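PDB 4RUN: odorant-binding protein 2a from Homo sapiens, which binds and transports small hydrophobic volatile molecules, with higher affinity for aldehydes and large fatty acids. Local coordinates for residues 79-84 with 101-106; 19-24 with 108-113; 49-54 with 62-67. The protein carries 2 engineered substitutions. All coordinates share one frame; numbering follows the deposited sequence.

Contact 1: 79-84 with 101-106; sequences GGRKLI and DQRRGG. With FLC (citrate anion), chain C.
Arg81 reaches across to Asp101 and meets its carboxylate edge-on, forming the compact half of this contact. NE of Arg81 donates to OD1 of Asp101 (3.0 Å), which lies almost in the guanidinium plane and accepts on its syn lone pair, and the hydrogen bond is close to straight (167°). NH2 of Arg81 adds two weak bonds to the same carboxylate, whose plane is turned 29° from that of the guanidinium. The bend at chi3 of Arg81 (85°) turns the guanidinium towards Asp101, from a CB that sets out along the contact rather than across it. On the other side of the network Arg103 NH1 bonds Asp101 OD2 at 3.0 Å, from above the carboxylate plane, so Asp101 is gripped by two arginines and is probably held as an anion. The aliphatic part of Lys82 lies against the same acid, its CB 3.5 Å from Asp101 OD1, and the chain runs on extended to a hydrogen bond from NZ of Lys82 to citrate OA1 (2.8 Å). Arg103 contributes a weak bond from NH2 to citrate, with OB1 over one face of its guanidinium. A backbone bond from Gln102 N to Arg81 O (2.8 Å) completes the tight part.

The looser side lies towards solvent, where the exposed Gln102 lays its CB and CG alongside the Arg81 carbonyl and its OE1 comes no nearer than 4.0 Å to Gly80 O.

Lys82 pairs with Asp101 in the hairpin of strands 82-88 and 95-103, while against strand 74-77 Arg81 and Lys82 both face Ala77 in a classic beta bulge; such antiparallel hairpins build the lipocalin beta-barrel.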
loop_
_atom_site.group_PDB
_atom_site.type_symbol
_atom_site.label_atom_id
_atom_site.label_comp_id
_atom_site.label_asym_id
_atom_site.label_seq_id
_atom_site.Cartn_x
_atom_site.Cartn_y
_atom_site.Cartn_z
ATOM N N GLY A 79 -11.665 -11.609 4.524
ATOM C CA GLY A 79 -12.229 -12.878 4.080
ATOM C C GLY A 79 -11.877 -13.289 2.660
ATOM O O GLY A 79 -12.564 -14.124 2.078
ATOM N N GLY A 80 -10.812 -12.723 2.094
ATOM C CA GLY A 80 -10.448 -12.992 0.698
ATOM C C GLY A 80 -11.101 -12.058 -0.310
ATOM O O GLY A 80 -10.994 -12.263 -1.518
ATOM N N ARG A 81 -11.799 -11.042 0.183
ATOM C CA ARG A 81 -12.321 -9.968 -0.660
ATOM C C ARG A 81 -11.158 -9.250 -1.371
ATOM O O ARG A 81 -11.242 -8.927 -2.561
ATOM C CB ARG A 81 -13.099 -8.981 0.214
ATOM C CG ARG A 81 -13.963 -7.975 -0.527
ATOM C CD ARG A 81 -14.442 -6.886 0.414
ATOM N NE ARG A 81 -13.418 -5.847 0.503
ATOM C CZ ARG A 81 -13.183 -5.067 1.554
ATOM N NH1 ARG A 81 -13.899 -5.168 2.664
ATOM N NH2 ARG A 81 -12.207 -4.158 1.484
ATOM N N LYS A 82 -10.073 -9.042 -0.626
ATOM C CA LYS A 82 -8.893 -8.330 -1.093
ATOM C C LYS A 82 -7.669 -9.257 -1.116
ATOM O O LYS A 82 -7.429 -10.000 -0.153
ATOM C CB LYS A 82 -8.651 -7.157 -0.153
ATOM C CG LYS A 82 -7.541 -6.203 -0.564
ATOM C CD LYS A 82 -7.618 -4.919 0.255
ATOM C CE LYS A 82 -6.557 -3.913 -0.147
ATOM N NZ LYS A 82 -6.708 -2.614 0.575
ATOM N N LEU A 83 -6.917 -9.239 -2.222
ATOM C CA LEU A 83 -5.641 -9.957 -2.300
ATOM C C LEU A 83 -4.516 -8.950 -2.360
ATOM O O LEU A 83 -4.654 -7.899 -2.984
ATOM C CB LEU A 83 -5.587 -10.870 -3.521
ATOM C CG LEU A 83 -6.529 -12.072 -3.447
ATOM C CD1 LEU A 83 -6.720 -12.712 -4.814
ATOM C CD2 LEU A 83 -6.004 -13.079 -2.443
ATOM N N ILE A 84 -3.409 -9.294 -1.710
ATOM C CA ILE A 84 -2.309 -8.375 -1.443
ATOM C C ILE A 84 -0.967 -9.051 -1.738
ATOM O O ILE A 84 -0.632 -10.065 -1.126
ATOM C CB ILE A 84 -2.319 -7.950 0.039
ATOM C CG1 ILE A 84 -3.555 -7.109 0.358
ATOM C CG2 ILE A 84 -1.074 -7.147 0.390
ATOM C CD1 ILE A 84 -3.930 -7.146 1.827
ATOM N N ASP A 101 -8.930 -5.773 -5.095
ATOM C CA ASP A 101 -10.064 -5.778 -4.156
ATOM C C ASP A 101 -11.398 -6.039 -4.871
ATOM O O ASP A 101 -11.868 -5.227 -5.672
ATOM C CB ASP A 101 -10.076 -4.423 -3.429
ATOM C CG ASP A 101 -10.805 -4.436 -2.077
ATOM O OD1 ASP A 101 -11.331 -5.476 -1.633
ATOM O OD2 ASP A 101 -10.859 -3.351 -1.455
ATOM N N GLN A 102 -12.005 -7.190 -4.582
ATOM C CA GLN A 102 -13.316 -7.529 -5.145
ATOM C C GLN A 102 -14.403 -6.748 -4.396
ATOM O O GLN A 102 -15.038 -7.256 -3.478
ATOM C CB GLN A 102 -13.582 -9.028 -5.058
ATOM C CG GLN A 102 -12.417 -9.902 -5.468
ATOM C CD GLN A 102 -12.690 -11.372 -5.230
ATOM O OE1 GLN A 102 -13.591 -11.740 -4.471
ATOM N NE2 GLN A 102 -11.913 -12.231 -5.886
ATOM N N ARG A 103 -14.612 -5.501 -4.796
ATOM C CA ARG A 103 -15.466 -4.576 -4.041
ATOM C C ARG A 103 -16.865 -4.633 -4.606
ATOM O O ARG A 103 -17.030 -4.847 -5.796
ATOM C CB ARG A 103 -14.881 -3.162 -4.108
ATOM C CG ARG A 103 -13.767 -2.961 -3.105
ATOM C CD ARG A 103 -12.993 -1.667 -3.385
ATOM N NE ARG A 103 -13.583 -0.549 -2.667
ATOM C CZ ARG A 103 -13.531 -0.395 -1.343
ATOM N NH1 ARG A 103 -12.931 -1.304 -0.579
ATOM N NH2 ARG A 103 -14.103 0.660 -0.786
ATOM N N ARG A 104 -17.871 -4.491 -3.752
ATOM C CA ARG A 104 -19.260 -4.356 -4.193
ATOM C C ARG A 104 -19.372 -3.578 -5.502
ATOM O O ARG A 104 -20.146 -3.942 -6.391
ATOM C CB ARG A 104 -20.059 -3.606 -3.123
ATOM C CG ARG A 104 -21.570 -3.466 -3.377
ATOM C CD ARG A 104 -22.265 -4.809 -3.626
ATOM N NE ARG A 104 -21.850 -5.819 -2.651
ATOM C CZ ARG A 104 -22.098 -7.123 -2.730
ATOM N NH1 ARG A 104 -22.782 -7.635 -3.753
ATOM N NH2 ARG A 104 -21.663 -7.926 -1.761
ATOM N N GLY A 105 -18.604 -2.495 -5.601
ATOM C CA GLY A 105 -18.641 -1.597 -6.760
ATOM C C GLY A 105 -17.758 -1.953 -7.949
ATOM O O GLY A 105 -17.700 -1.208 -8.931
ATOM N N GLY A 106 -17.081 -3.092 -7.873
ATOM C CA GLY A 106 -16.155 -3.519 -8.901
ATOM C C GLY A 106 -14.790 -3.881 -8.371
ATOM O O GLY A 106 -14.430 -3.638 -7.210
HETATM C CAC FLC C . -8.429 -0.135 2.476
HETATM C CA FLC C . -8.482 0.651 1.172
HETATM C CB FLC C . -9.810 1.372 0.924
HETATM C CBC FLC C . -9.798 1.971 -0.476
HETATM C CG FLC C . -10.999 0.407 0.960
HETATM C CGC FLC C . -11.794 0.285 2.256
HETATM O OA1 FLC C . -8.381 -1.389 2.452
HETATM O OA2 FLC C . -8.422 0.504 3.550
HETATM O OB1 FLC C . -9.902 1.207 -1.471
HETATM O OB2 FLC C . -9.708 3.214 -0.611
HETATM O OG1 FLC C . -12.813 1.012 2.417
HETATM O OG2 FLC C . -11.432 -0.586 3.088
HETATM O OHB FLC C . -9.999 2.426 1.881
#

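Contact 2: 19-24 with 108-113; sequences MVVDKD and RYMGNL. Engineered in segment 108-113: Asn112 (natural residue Lys).
Met19 and Asn112, an engineered residue that is lysine in the natural protein, lie side by side and point the same way. Next to them the methyl end of Met19 crosses Met110, with Met19 CE 3.7 Å from Met110 SD; CG of Met110 in turn runs beside CG1 of Val21. These side chains share one face of the sheet, while Val20 is turned to the other, its CG1 beside the backbone of Gly111.

The backbones hold this packing in register. Val20 and Gly111 form an antiparallel hydrogen-bonded pair, with Val20 N to Gly111 O at 2.9 Å and Gly111 N to Val20 O at 2.8 Å. Past Val21 the strand gives way to a loop, and Asp22 N still donates to Tyr109 O at 3.3 Å. Here the carboxylate of Asp22 takes over from a backbone carbonyl: Asp22 OD2 accepts Tyr109 N at 2.8 Å, met on its anti side. Asp22 chi1 of 60° sets CG between the backbone N and carbonyl carbon, turning the carboxylate back to the backbone N of Tyr109. OD1 accepts a hydrogen bond from a water, which itself accepts one from Arg108 NE at 2.6 Å. An alanine in place of Asp22 would probably leave Tyr109 N without its acceptor and the water on Arg108 NE without its link to the loop.

Further out, Phe143 of strand 142-143 packs on Met19 and Val21, and Val132 of helix 122-134 on Val20. The chemistry thus changes along the contact: largely apolar and backbone-bonded where strand 12-21 closes against strand 106-115 of the lipocalin barrel, polar and water-bridged at its end, where the acid probably also offsets part of the positive charge of Arg108.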
loop_
_atom_site.group_PDB
_atom_site.type_symbol
_atom_site.label_atom_id
_atom_site.label_comp_id
_atom_site.label_asym_id
_atom_site.label_seq_id
_atom_site.Cartn_x
_atom_site.Cartn_y
_atom_site.Cartn_z
ATOM N N MET A 19 1.795 6.214 -4.382
ATOM C CA MET A 19 0.536 5.507 -4.461
ATOM C C MET A 19 -0.025 5.632 -5.886
ATOM O O MET A 19 0.196 6.646 -6.545
ATOM C CB MET A 19 -0.363 6.117 -3.414
ATOM C CG MET A 19 -1.680 5.424 -3.191
ATOM S SD MET A 19 -2.266 5.720 -1.499
ATOM C CE MET A 19 -3.761 4.721 -1.634
ATOM N N VAL A 20 -0.716 4.598 -6.366
ATOM C CA VAL A 20 -1.346 4.587 -7.706
ATOM C C VAL A 20 -2.615 3.791 -7.583
ATOM O O VAL A 20 -2.692 2.832 -6.802
ATOM C CB VAL A 20 -0.442 4.001 -8.832
ATOM C CG1 VAL A 20 -0.367 2.484 -8.785
ATOM C CG2 VAL A 20 -0.905 4.439 -10.215
ATOM N N VAL A 21 -3.601 4.203 -8.373
ATOM C CA VAL A 21 -4.958 3.701 -8.289
ATOM C C VAL A 21 -5.534 3.544 -9.694
ATOM O O VAL A 21 -5.151 4.282 -10.589
ATOM C CB VAL A 21 -5.836 4.705 -7.537
ATOM C CG1 VAL A 21 -5.601 4.601 -6.035
ATOM C CG2 VAL A 21 -5.602 6.138 -8.044
ATOM N N ASP A 22 -6.459 2.609 -9.904
ATOM C CA ASP A 22 -7.078 2.502 -11.219
ATOM C C ASP A 22 -7.906 3.742 -11.520
ATOM O O ASP A 22 -8.227 4.529 -10.628
ATOM C CB ASP A 22 -7.868 1.191 -11.384
ATOM C CG ASP A 22 -8.997 1.034 -10.395
ATOM O OD1 ASP A 22 -9.758 1.996 -10.168
ATOM O OD2 ASP A 22 -9.171 -0.094 -9.882
ATOM N N LYS A 23 -8.196 3.948 -12.792
ATOM C CA LYS A 23 -9.009 5.078 -13.230
ATOM C C LYS A 23 -10.455 5.187 -12.731
ATOM O O LYS A 23 -11.066 6.231 -12.943
ATOM C CB LYS A 23 -8.967 5.197 -14.748
ATOM C CG LYS A 23 -7.602 5.667 -15.193
ATOM C CD LYS A 23 -7.605 6.299 -16.569
ATOM C CE LYS A 23 -6.211 6.845 -16.871
ATOM N NZ LYS A 23 -5.909 8.108 -16.132
ATOM N N ASP A 24 -11.011 4.153 -12.095
ATOM C CA ASP A 24 -12.338 4.258 -11.472
ATOM C C ASP A 24 -12.272 4.881 -10.085
ATOM O O ASP A 24 -13.270 5.408 -9.598
ATOM C CB ASP A 24 -12.999 2.887 -11.355
ATOM C CG ASP A 24 -13.145 2.190 -12.692
ATOM O OD1 ASP A 24 -13.619 2.830 -13.660
ATOM O OD2 ASP A 24 -12.805 0.991 -12.757
ATOM N N ARG A 108 -11.060 -3.419 -7.828
ATOM C CA ARG A 108 -10.203 -2.251 -7.651
ATOM C C ARG A 108 -8.743 -2.656 -7.547
ATOM O O ARG A 108 -8.395 -3.453 -6.671
ATOM C CB ARG A 108 -10.612 -1.478 -6.389
ATOM C CG ARG A 108 -9.812 -0.203 -6.146
ATOM C CD ARG A 108 -10.464 0.650 -5.065
ATOM N NE ARG A 108 -11.533 1.503 -5.598
ATOM C CZ ARG A 108 -12.465 2.104 -4.860
ATOM N NH1 ARG A 108 -12.494 1.954 -3.536
ATOM N NH2 ARG A 108 -13.395 2.854 -5.452
ATOM N N TYR A 109 -7.902 -2.098 -8.432
ATOM C CA TYR A 109 -6.439 -2.235 -8.339
ATOM C C TYR A 109 -5.837 -1.020 -7.669
ATOM O O TYR A 109 -6.315 0.098 -7.834
ATOM C CB TYR A 109 -5.755 -2.362 -9.708
ATOM C CG TYR A 109 -6.202 -3.496 -10.597
ATOM C CD1 TYR A 109 -6.560 -4.728 -10.074
ATOM C CD2 TYR A 109 -6.196 -3.347 -11.985
ATOM C CE1 TYR A 109 -6.942 -5.766 -10.909
ATOM C CE2 TYR A 109 -6.574 -4.380 -12.821
ATOM C CZ TYR A 109 -6.948 -5.588 -12.279
ATOM O OH TYR A 109 -7.338 -6.614 -13.104
ATOM N N MET A 110 -4.749 -1.243 -6.944
ATOM C CA MET A 110 -4.103 -0.176 -6.204
ATOM C C MET A 110 -2.674 -0.599 -5.887
ATOM O O MET A 110 -2.424 -1.732 -5.475
ATOM C CB MET A 110 -4.895 0.106 -4.928
ATOM C CG MET A 110 -4.420 1.317 -4.149
ATOM S SD MET A 110 -5.268 1.515 -2.563
ATOM C CE MET A 110 -6.855 0.731 -2.866
ATOM N N GLY A 111 -1.735 0.315 -6.084
ATOM C CA GLY A 111 -0.331 0.026 -5.873
ATOM C C GLY A 111 0.290 1.022 -4.924
ATOM O O GLY A 111 -0.038 2.194 -4.951
ATOM N N ASN A 112 1.192 0.555 -4.072
ATOM C CA ASN A 112 1.869 1.437 -3.145
ATOM C C ASN A 112 3.347 1.131 -3.109
ATOM O O ASN A 112 3.750 -0.026 -2.995
ATOM C CB ASN A 112 1.264 1.301 -1.754
ATOM C CG ASN A 112 -0.227 1.556 -1.749
ATOM O OD1 ASN A 112 -0.666 2.686 -1.898
ATOM N ND2 ASN A 112 -1.009 0.504 -1.615
ATOM N N LEU A 113 4.148 2.177 -3.244
ATOM C CA LEU A 113 5.576 2.072 -3.096
ATOM C C LEU A 113 5.872 2.141 -1.619
ATOM O O LEU A 113 5.543 3.129 -0.962
ATOM C CB LEU A 113 6.267 3.218 -3.830
ATOM C CG LEU A 113 7.792 3.217 -3.763
ATOM C CD1 LEU A 113 8.345 1.975 -4.432
ATOM C CD2 LEU A 113 8.346 4.461 -4.419
HETATM O O HOH W 1 -11.439 1.619 -8.210
#

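Contact 3: 49-54 with 62-67; sequences ATFTFM and KKILMR
Four backbone hydrogen bonds tie Ala49 to Ile64 and Phe51 to Lys62. Ala49 N donates to Ile64 O at 3.0 Å, and Ala49 O accepts from Ile64 N at 2.8 Å; the Phe51 and Lys62 pair repeats the scheme, Lys62 N to Phe51 O being 2.9 Å. Thr50 and Lys63 between them form a non-hydrogen-bonded pair, and CA-H...O contacts supplement the ladder, as from Lys63 CA to Ala49 O. Thr50 OG1 hydrogen-bonds outside the hairpin, to Lys38 O.

The aromatic interaction lies on the face shared by Ala49, Phe51, Lys62 and Ile64. Lys62 CB sits over one face of the Phe51 ring, 3.8 Å from its centroid and shifted towards the rim, a CH-pi contact. The ring gets there because CG lies between the backbone N and the carbonyl carbon (chi1 59°), which swings it alongside Lys62. CD1 of Ile64 approaches the edge of the same ring at CE1, and CG of Lys62 comes to the edge of Phe53.

Strands 47-55 and 58-66 make a beta hairpin, two neighbouring staves of the lipocalin barrel, and Val37 of strand 33-41 packs on both Ala49 and Phe51.

Lys62 also carries a charge to a bound citrate. Its chain bends at chi2 (-76°), and NZ is carried away from the hairpin partner to bond this citrate, which also bonds Arg55 and Tyr78.

Apolar packing is sparser: Met66 SD lies 4.0 Å from Ala49 CB, with Phe75 of strand 74-77 against Met66. On the opposite face of the sheet, CG2 of Thr50 lies beside CG of Lys63 at 3.6 Å.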
loop_
_atom_site.group_PDB
_atom_site.type_symbol
_atom_site.label_atom_id
_atom_site.label_comp_id
_atom_site.label_asym_id
_atom_site.label_seq_id
_atom_site.Cartn_x
_atom_site.Cartn_y
_atom_site.Cartn_z
ATOM N N ALA A 49 -1.568 -5.204 9.709
ATOM C CA ALA A 49 -1.002 -3.911 9.384
ATOM C C ALA A 49 -1.879 -2.841 10.010
ATOM O O ALA A 49 -3.096 -2.900 9.895
ATOM C CB ALA A 49 -0.937 -3.732 7.876
ATOM N N THR A 50 -1.253 -1.860 10.652
ATOM C CA THR A 50 -1.971 -0.746 11.283
ATOM C C THR A 50 -1.418 0.571 10.763
ATOM O O THR A 50 -0.208 0.736 10.683
ATOM C CB THR A 50 -1.883 -0.779 12.829
ATOM O OG1 THR A 50 -0.523 -0.933 13.255
ATOM C CG2 THR A 50 -2.702 -1.919 13.374
ATOM N N PHE A 51 -2.302 1.486 10.376
ATOM C CA PHE A 51 -1.892 2.801 9.884
ATOM C C PHE A 51 -3.081 3.754 9.867
ATOM O O PHE A 51 -4.227 3.350 10.065
ATOM C CB PHE A 51 -1.310 2.712 8.474
ATOM C CG PHE A 51 -2.259 2.145 7.469
ATOM C CD1 PHE A 51 -2.344 0.775 7.280
ATOM C CD2 PHE A 51 -3.069 2.975 6.707
ATOM C CE1 PHE A 51 -3.221 0.242 6.356
ATOM C CE2 PHE A 51 -3.953 2.449 5.775
ATOM C CZ PHE A 51 -4.030 1.079 5.603
ATOM N N THR A 52 -2.786 5.029 9.637
ATOM C CA THR A 52 -3.810 6.051 9.507
ATOM C C THR A 52 -3.519 6.885 8.278
ATOM O O THR A 52 -2.385 6.918 7.799
ATOM C CB THR A 52 -3.856 6.961 10.748
ATOM O OG1 THR A 52 -2.650 7.725 10.852
ATOM C CG2 THR A 52 -4.026 6.135 12.004
ATOM N N PHE A 53 -4.542 7.545 7.762
ATOM C CA PHE A 53 -4.358 8.468 6.654
ATOM C C PHE A 53 -5.478 9.484 6.624
ATOM O O PHE A 53 -6.530 9.262 7.209
ATOM C CB PHE A 53 -4.293 7.729 5.326
ATOM C CG PHE A 53 -5.550 6.998 4.963
ATOM C CD1 PHE A 53 -5.730 5.679 5.346
ATOM C CD2 PHE A 53 -6.535 7.617 4.214
ATOM C CE1 PHE A 53 -6.875 4.996 5.003
ATOM C CE2 PHE A 53 -7.689 6.940 3.880
ATOM C CZ PHE A 53 -7.856 5.626 4.275
ATOM N N MET A 54 -5.233 10.607 5.961
ATOM C CA MET A 54 -6.228 11.659 5.860
ATOM C C MET A 54 -6.869 11.611 4.491
ATOM O O MET A 54 -6.197 11.603 3.483
ATOM C CB MET A 54 -5.612 13.045 6.072
ATOM C CG MET A 54 -5.011 13.295 7.448
ATOM S SD MET A 54 -6.259 13.577 8.691
ATOM C CE MET A 54 -7.128 14.984 8.000
ATOM N N LYS A 62 -6.983 2.343 10.136
ATOM C CA LYS A 62 -7.075 1.026 9.525
ATOM C C LYS A 62 -6.274 0.036 10.345
ATOM O O LYS A 62 -5.275 0.383 10.967
ATOM C CB LYS A 62 -6.542 1.056 8.095
ATOM C CG LYS A 62 -7.433 1.782 7.102
ATOM C CD LYS A 62 -8.651 0.954 6.718
ATOM C CE LYS A 62 -9.736 1.819 6.095
ATOM N NZ LYS A 62 -10.983 1.058 5.803
ATOM N N LYS A 63 -6.739 -1.202 10.344
ATOM C CA LYS A 63 -6.109 -2.290 11.075
ATOM C C LYS A 63 -6.525 -3.537 10.333
ATOM O O LYS A 63 -7.662 -3.984 10.451
ATOM C CB LYS A 63 -6.585 -2.325 12.526
ATOM C CG LYS A 63 -5.997 -3.442 13.382
ATOM C CD LYS A 63 -6.316 -3.199 14.849
ATOM C CE LYS A 63 -5.793 -4.315 15.734
ATOM N NZ LYS A 63 -6.075 -4.082 17.180
ATOM N N ILE A 64 -5.606 -4.080 9.548
ATOM C CA ILE A 64 -5.961 -5.074 8.558
ATOM C C ILE A 64 -5.324 -6.406 8.859
ATOM O O ILE A 64 -4.110 -6.528 8.877
ATOM C CB ILE A 64 -5.520 -4.638 7.159
ATOM C CG1 ILE A 64 -6.178 -3.308 6.812
ATOM C CG2 ILE A 64 -5.877 -5.713 6.131
ATOM C CD1 ILE A 64 -5.755 -2.749 5.474
ATOM N N LEU A 65 -6.172 -7.403 9.071
ATOM C CA LEU A 65 -5.740 -8.773 9.160
ATOM C C LEU A 65 -5.371 -9.261 7.762
ATOM O O LEU A 65 -6.206 -9.239 6.852
ATOM C CB LEU A 65 -6.865 -9.611 9.756
ATOM C CG LEU A 65 -6.645 -11.113 9.900
ATOM C CD1 LEU A 65 -5.335 -11.417 10.607
ATOM C CD2 LEU A 65 -7.824 -11.745 10.623
ATOM N N MET A 66 -4.113 -9.683 7.605
ATOM C CA MET A 66 -3.574 -10.195 6.350
ATOM C C MET A 66 -3.257 -11.671 6.525
ATOM O O MET A 66 -2.312 -12.034 7.225
ATOM C CB MET A 66 -2.293 -9.466 5.976
ATOM C CG MET A 66 -2.467 -7.982 5.718
ATOM S SD MET A 66 -0.938 -7.043 5.546
ATOM C CE MET A 66 -0.029 -8.104 4.443
ATOM N N ARG A 67 -4.040 -12.533 5.894
ATOM C CA ARG A 67 -3.873 -13.963 6.100
ATOM C C ARG A 67 -2.852 -14.563 5.135
ATOM O O ARG A 67 -2.723 -14.135 3.991
ATOM C CB ARG A 67 -5.218 -14.686 5.992
ATOM C CG ARG A 67 -6.280 -14.148 6.942
ATOM C CD ARG A 67 -7.041 -15.272 7.632
ATOM N NE ARG A 67 -8.256 -14.798 8.301
ATOM C CZ ARG A 67 -8.790 -15.333 9.401
ATOM N NH1 ARG A 67 -8.220 -16.368 10.012
ATOM N NH2 ARG A 67 -9.902 -14.816 9.911
#

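In the fold
The three contacts belong to one curled sheet. Contacts 1 and 2, with centres 13 Å apart, are joined directly: strand 95-103 is followed in the chain by its sheet neighbour, strand 106-115, and Asp101 N lies 2.9 Å from Arg108 O in a probable hydrogen bond. Contacts 1 and 3 (centres 15 Å apart) touch through packing of Ile84 CD1 on Met66 CG at 4.2 Å. Contacts 2 and 3 lie on opposite sides of the chain's centre, their nearest atoms about 7 Å apart. A citrate, probably from the crystallisation liquor but possibly marking a pocket, connects all three: Lys82 and Lys62 bond it, and Arg103 and Arg108 do so weakly, while the Met110 side chain comes within about 3 Å.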